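Local coordinates for carbohydrate-binding protein (Flavonifractor plautii, PDB 6N1B) that binds blood group B trisaccharide in a calcium-containing pocket and probably deacetylates N-acetylgalactosamine of the blood group A antigen, at residues Y135-D140 with D203-T208; N236-R241 with W271-Q276. One frame throughout, in Å; residues are numbered along the deposited sequence.

Contact 1 (Y135-D140 with D203-T208); sequences YWNWAD and DMLSPT
Asn137 reaches out from strand 131-140 with its amide and takes hold of Met204, in the loop that leads into strand 207-212. This hydrogen bonding carries the contact. Asn137 ND2 donates to Met204 O over 2.9 Å, in a bond that is far from straight, with an N-H...O angle of 132°. The donor stands well above the plane of that carbonyl and does not lie on a lone pair, whereas the carbonyl oxygen itself is tilted only slightly from the plane of the asparagine amide. The same ND2 also donates to a water 3.0 Å away, and that water accepts a further bond from Met204 N at 2.9 Å. One amide nitrogen thus deals with both backbone polar groups of Met204, the oxygen directly and the nitrogen through water. Asparagine suits the place because its short side chain ends in a donor; with CG swung trans to the backbone N (chi1 -174°), the amide projects across the gap between the two segments.

Van der Waals contact adds little: Met204 CB and Leu205 CD2 come no closer to Asn137 ND2 than 4.1 and 4.4 Å. Beside the amide, Pro207 turns its ring toward the strand, its CD atom 4.5 Å from Asn137 CB; a rigid, apolar ring suits this buried corner, where the chain turns at Ser206.

Further bonds fix both partners: the backbone of Asn137 pairs with Cys119 of the glycan pocket, and Ser206 N bonds to Asp120, a ligand of one calcium. Leu205 itself borders the bound alpha-galactose. The arrangement joins one four-stranded antiparallel sheet to the start of the next, as between successive blades of a beta-propeller, just beneath the sugar-binding pocket.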
# COMPACT_ATOMS: atom_id res chain seq x y z
N TYR A 135 -6.58 0.12 -7.09
CA TYR A 135 -7.62 0.47 -6.12
C TYR A 135 -7.16 1.60 -5.24
O TYR A 135 -5.94 1.75 -4.98
CB TYR A 135 -7.89 -0.76 -5.24
CG TYR A 135 -8.46 -1.96 -5.98
CD1 TYR A 135 -7.63 -2.91 -6.56
CD2 TYR A 135 -9.82 -2.21 -6.01
CE1 TYR A 135 -8.17 -4.01 -7.18
CE2 TYR A 135 -10.38 -3.31 -6.63
CZ TYR A 135 -9.52 -4.25 -7.17
OH TYR A 135 -10.01 -5.37 -7.80
N TRP A 136 -8.09 2.35 -4.69
CA TRP A 136 -7.75 3.33 -3.62
C TRP A 136 -9.03 3.61 -2.83
O TRP A 136 -10.11 3.14 -3.16
CB TRP A 136 -7.14 4.62 -4.18
CG TRP A 136 -8.10 5.49 -4.92
CD1 TRP A 136 -8.80 6.56 -4.40
CD2 TRP A 136 -8.51 5.38 -6.28
NE1 TRP A 136 -9.65 7.11 -5.33
CE2 TRP A 136 -9.45 6.41 -6.51
CE3 TRP A 136 -8.21 4.52 -7.33
CZ2 TRP A 136 -10.08 6.57 -7.70
CZ3 TRP A 136 -8.85 4.72 -8.55
CH2 TRP A 136 -9.75 5.73 -8.75
N ASN A 137 -8.85 4.40 -1.76
CA ASN A 137 -9.95 4.80 -0.87
C ASN A 137 -10.24 6.26 -1.04
O ASN A 137 -9.29 7.07 -1.01
CB ASN A 137 -9.57 4.43 0.55
CG ASN A 137 -10.67 4.65 1.52
OD1 ASN A 137 -11.06 5.83 1.71
ND2 ASN A 137 -11.18 3.60 2.19
N TRP A 138 -11.46 6.61 -1.24
CA TRP A 138 -11.94 7.95 -1.32
C TRP A 138 -12.85 8.24 -0.13
O TRP A 138 -13.77 7.43 0.13
CB TRP A 138 -12.74 8.25 -2.61
CG TRP A 138 -13.53 9.51 -2.68
CD1 TRP A 138 -13.03 10.75 -3.10
CD2 TRP A 138 -14.91 9.71 -2.35
NE1 TRP A 138 -14.05 11.67 -3.08
CE2 TRP A 138 -15.22 11.06 -2.64
CE3 TRP A 138 -15.93 8.86 -1.95
CZ2 TRP A 138 -16.48 11.55 -2.55
CZ3 TRP A 138 -17.22 9.36 -1.78
CH2 TRP A 138 -17.49 10.71 -2.06
N ALA A 139 -12.68 9.37 0.56
CA ALA A 139 -13.54 9.68 1.72
C ALA A 139 -14.12 11.08 1.57
O ALA A 139 -13.41 12.03 1.19
CB ALA A 139 -12.71 9.64 2.99
N ASP A 140 -15.38 11.20 1.94
CA ASP A 140 -15.98 12.44 2.36
C ASP A 140 -15.69 12.61 3.84
O ASP A 140 -16.24 11.89 4.63
CB ASP A 140 -17.51 12.37 2.11
CG ASP A 140 -18.31 13.62 2.55
OD1 ASP A 140 -17.67 14.50 3.15
OD2 ASP A 140 -19.55 13.64 2.23
N ASP A 203 -14.02 2.90 7.56
CA ASP A 203 -14.15 1.48 7.88
C ASP A 203 -13.64 0.54 6.84
O ASP A 203 -13.82 -0.65 7.00
CB ASP A 203 -15.60 1.12 8.28
CG ASP A 203 -16.64 1.13 7.19
OD1 ASP A 203 -16.30 1.27 5.98
OD2 ASP A 203 -17.86 0.94 7.50
N MET A 204 -12.87 1.06 5.84
CA MET A 204 -12.28 0.24 4.78
C MET A 204 -10.87 0.74 4.45
O MET A 204 -10.53 0.97 3.29
CB MET A 204 -13.19 0.29 3.48
CG MET A 204 -14.49 0.06 3.56
SD MET A 204 -15.35 0.14 2.04
CE MET A 204 -15.63 1.85 1.65
N LEU A 205 -10.07 1.06 5.48
CA LEU A 205 -8.75 1.62 5.26
C LEU A 205 -7.77 0.62 4.70
O LEU A 205 -7.77 -0.57 5.00
CB LEU A 205 -8.17 2.25 6.50
CG LEU A 205 -9.02 3.34 7.22
CD1 LEU A 205 -8.25 4.00 8.28
CD2 LEU A 205 -9.53 4.38 6.20
N SER A 206 -6.85 1.16 3.89
CA SER A 206 -5.75 0.36 3.35
C SER A 206 -6.20 -0.98 2.68
O SER A 206 -5.67 -2.04 3.03
CB SER A 206 -4.68 0.09 4.44
OG SER A 206 -3.54 -0.58 3.94
N PRO A 207 -7.14 -0.84 1.75
CA PRO A 207 -7.51 -2.11 1.03
C PRO A 207 -6.35 -2.79 0.37
O PRO A 207 -5.49 -2.08 -0.23
CB PRO A 207 -8.53 -1.56 -0.02
CG PRO A 207 -8.15 -0.17 -0.26
CD PRO A 207 -7.75 0.33 1.11
N THR A 208 -6.23 -4.08 0.47
CA THR A 208 -5.13 -4.80 -0.15
C THR A 208 -5.74 -6.01 -0.80
O THR A 208 -6.51 -6.76 -0.13
CB THR A 208 -3.98 -5.05 0.83
OG1 THR A 208 -2.96 -5.82 0.23
CG2 THR A 208 -4.37 -5.76 2.09
O HOH W 1 -12.84 3.74 4.63

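Contact 2 (N236-R241 with W271-Q276); sequences NFVEMR and WHQDVQ. With CA (calcium ion), chain C; CA (calcium ion), chain D; GLA (alpha-D-galactopyranose), chain B.
Trp271 meets Asn236 at the rim of its indole, in the plane of the ring. Although its CB sets out away from strand 237-243, CG lies anti to the backbone N (chi1 -180°), and the six-membered ring returns to bring CE3 within 4.0 Å of Asn236 ND2; the amide plane is turned 36° from the ring. That nitrogen has its hydrogen bond with Pro270 O. On the pyrrole side, NE1 bonds to Tyr335 and stands over the rim of the His272 imidazole. At the far edge, CH2 lies 3.6 Å from O5 of the galactose, with CZ2 close behind. Tryptophan fits here because its long indole reaches the sugar with its edge and still has one N-H to donate.

His272 ND1 donates a hydrogen bond to Trp271 O over 2.7 Å, nearly straight at 164°. This directs NE2 at a calcium ion 2.1 Å away, shared with Asp120.

Farther along, Gln273 OE1 slides past Val238 CG2 at 3.8 Å, while NE2 bonds to Ser206 O. Asp274 coordinates a second calcium through OD1.

Trp271 thus sits at a corner of strand 269-278, in a classic beta bulge opposite Gln289 of strand 283-291, with Asn236, just ahead of strand 237-243 of the preceding sheet, at one edge of its ring and Tyr335 of strand 333-342 bonded to NE1.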
# COMPACT_ATOMS: atom_id res chain seq x y z
N ASN A 236 -9.74 -1.05 16.43
CA ASN A 236 -9.60 -1.38 15.02
C ASN A 236 -9.63 -2.91 14.82
O ASN A 236 -9.11 -3.65 15.63
CB ASN A 236 -8.30 -0.86 14.44
CG ASN A 236 -8.20 0.66 14.47
OD1 ASN A 236 -9.18 1.36 14.62
ND2 ASN A 236 -6.99 1.15 14.10
N PHE A 237 -10.14 -3.32 13.64
CA PHE A 237 -10.10 -4.77 13.27
C PHE A 237 -10.17 -4.87 11.74
O PHE A 237 -10.83 -4.09 11.07
CB PHE A 237 -11.24 -5.57 13.96
CG PHE A 237 -12.62 -5.14 13.57
CD1 PHE A 237 -13.21 -4.11 14.15
CD2 PHE A 237 -13.27 -5.84 12.59
CE1 PHE A 237 -14.43 -3.71 13.82
CE2 PHE A 237 -14.58 -5.47 12.22
CZ PHE A 237 -15.17 -4.41 12.87
N VAL A 238 -9.51 -5.91 11.23
CA VAL A 238 -9.47 -6.16 9.78
C VAL A 238 -10.61 -7.08 9.35
O VAL A 238 -10.99 -8.07 10.02
CB VAL A 238 -8.09 -6.73 9.40
CG1 VAL A 238 -8.04 -7.32 8.02
CG2 VAL A 238 -6.99 -5.66 9.51
N GLU A 239 -11.18 -6.72 8.22
CA GLU A 239 -12.23 -7.50 7.56
C GLU A 239 -11.75 -7.89 6.20
O GLU A 239 -11.05 -7.11 5.49
CB GLU A 239 -13.52 -6.71 7.40
CG GLU A 239 -14.21 -6.40 8.75
CD GLU A 239 -15.45 -5.53 8.62
OE1 GLU A 239 -15.37 -4.41 8.05
OE2 GLU A 239 -16.49 -6.02 9.09
N MET A 240 -12.16 -9.07 5.71
CA MET A 240 -11.96 -9.50 4.33
C MET A 240 -13.27 -9.58 3.60
O MET A 240 -14.33 -9.77 4.18
CB MET A 240 -11.19 -10.88 4.34
CG MET A 240 -12.12 -12.01 4.74
SD MET A 240 -11.25 -13.56 5.14
CE MET A 240 -10.42 -13.83 3.63
N ARG A 241 -13.18 -9.41 2.27
CA ARG A 241 -14.26 -9.57 1.35
C ARG A 241 -13.79 -10.39 0.14
O ARG A 241 -12.60 -10.37 -0.20
CB ARG A 241 -14.78 -8.22 0.83
CG ARG A 241 -15.34 -7.33 1.90
CD ARG A 241 -15.54 -5.94 1.32
NE ARG A 241 -16.37 -5.01 2.16
CZ ARG A 241 -15.98 -4.35 3.16
NH1 ARG A 241 -14.70 -4.38 3.55
NH2 ARG A 241 -16.76 -3.55 3.85
N TRP A 271 -3.28 -0.78 11.69
CA TRP A 271 -3.57 0.48 11.00
C TRP A 271 -3.71 0.31 9.51
O TRP A 271 -4.77 0.57 8.91
CB TRP A 271 -2.54 1.64 11.32
CG TRP A 271 -2.88 2.92 10.60
CD1 TRP A 271 -2.08 3.56 9.64
CD2 TRP A 271 -4.11 3.66 10.66
NE1 TRP A 271 -2.72 4.65 9.20
CE2 TRP A 271 -3.96 4.78 9.80
CE3 TRP A 271 -5.28 3.57 11.46
CZ2 TRP A 271 -4.91 5.71 9.60
CZ3 TRP A 271 -6.24 4.55 11.26
CH2 TRP A 271 -6.10 5.61 10.36
N HIS A 272 -2.64 -0.14 8.83
CA HIS A 272 -2.58 -0.27 7.39
C HIS A 272 -1.85 -1.59 7.10
O HIS A 272 -1.10 -2.10 7.94
CB HIS A 272 -1.90 0.92 6.71
CG HIS A 272 -2.69 2.12 6.47
ND1 HIS A 272 -3.88 2.42 7.09
CD2 HIS A 272 -2.43 3.16 5.63
CE1 HIS A 272 -4.34 3.57 6.60
NE2 HIS A 272 -3.50 4.06 5.70
N GLN A 273 -2.04 -2.16 5.90
CA GLN A 273 -1.47 -3.50 5.61
C GLN A 273 -1.38 -3.77 4.11
O GLN A 273 -2.10 -3.16 3.33
CB GLN A 273 -2.31 -4.60 6.27
CG GLN A 273 -3.79 -4.60 5.85
CD GLN A 273 -4.68 -3.58 6.55
OE1 GLN A 273 -4.53 -3.35 7.79
NE2 GLN A 273 -5.63 -2.96 5.79
N ASP A 274 -0.48 -4.72 3.80
CA ASP A 274 -0.33 -5.27 2.43
C ASP A 274 -0.26 -6.78 2.64
O ASP A 274 0.45 -7.29 3.49
CB ASP A 274 0.96 -4.76 1.77
CG ASP A 274 1.10 -5.19 0.32
OD1 ASP A 274 0.06 -5.18 -0.41
OD2 ASP A 274 2.24 -5.46 -0.12
N VAL A 275 -0.95 -7.46 1.74
CA VAL A 275 -0.97 -8.98 1.75
C VAL A 275 -0.46 -9.51 0.42
O VAL A 275 -0.73 -8.95 -0.64
CB VAL A 275 -2.38 -9.51 2.03
CG1 VAL A 275 -2.42 -11.05 2.05
CG2 VAL A 275 -2.91 -8.96 3.36
N GLN A 276 0.27 -10.64 0.48
CA GLN A 276 0.65 -11.41 -0.71
C GLN A 276 0.33 -12.88 -0.47
O GLN A 276 0.55 -13.38 0.62
CB GLN A 276 2.15 -11.28 -0.98
CG GLN A 276 2.62 -9.92 -1.43
CD GLN A 276 2.39 -9.72 -2.88
OE1 GLN A 276 3.16 -10.23 -3.73
NE2 GLN A 276 1.26 -9.05 -3.25
CA CA C . -3.86 5.83 4.64
CA CA D . -0.36 -5.02 -2.79
C1 GLA B . -5.22 9.52 8.42
C2 GLA B . -5.20 8.85 7.01
C3 GLA B . -6.46 9.27 6.23
C4 GLA B . -7.78 8.97 7.04
C5 GLA B . -7.65 9.52 8.49
C6 GLA B . -8.69 8.98 9.39
O2 GLA B . -3.99 9.36 6.33
O3 GLA B . -6.47 8.62 4.73
O4 GLA B . -7.91 7.60 7.01
O5 GLA B . -6.40 9.03 9.15
O6 GLA B . -8.64 9.57 10.76
O HOH W 2 1.73 -6.07 -2.59
O HOH W 3 -3.28 7.18 5.99
O HOH W 4 -1.94 5.80 3.66
O HOH W 5 -4.13 7.84 3.94
O HOH W 6 -5.85 5.79 5.41

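Both segments of contact 1 precede those of contact 2 in the sequence, and the two centres are about 11 Å apart. They share the sheet that runs from strand 207-212 to strand 253-254: contact 1 joins the entry to its first strand to the preceding sheet, and contact 2 joins its third strand to the following one. They also touch directly. Thr208 OG1 and Val275 N, 3.0 Å apart, probably hydrogen-bond, while Leu205 CD1 packs on Trp271 CH2 at 3.4 Å. Three successive sheets are thereby tied together, consistent with a beta-propeller whose inner strands present the calcium ligands and the sugar pocket together.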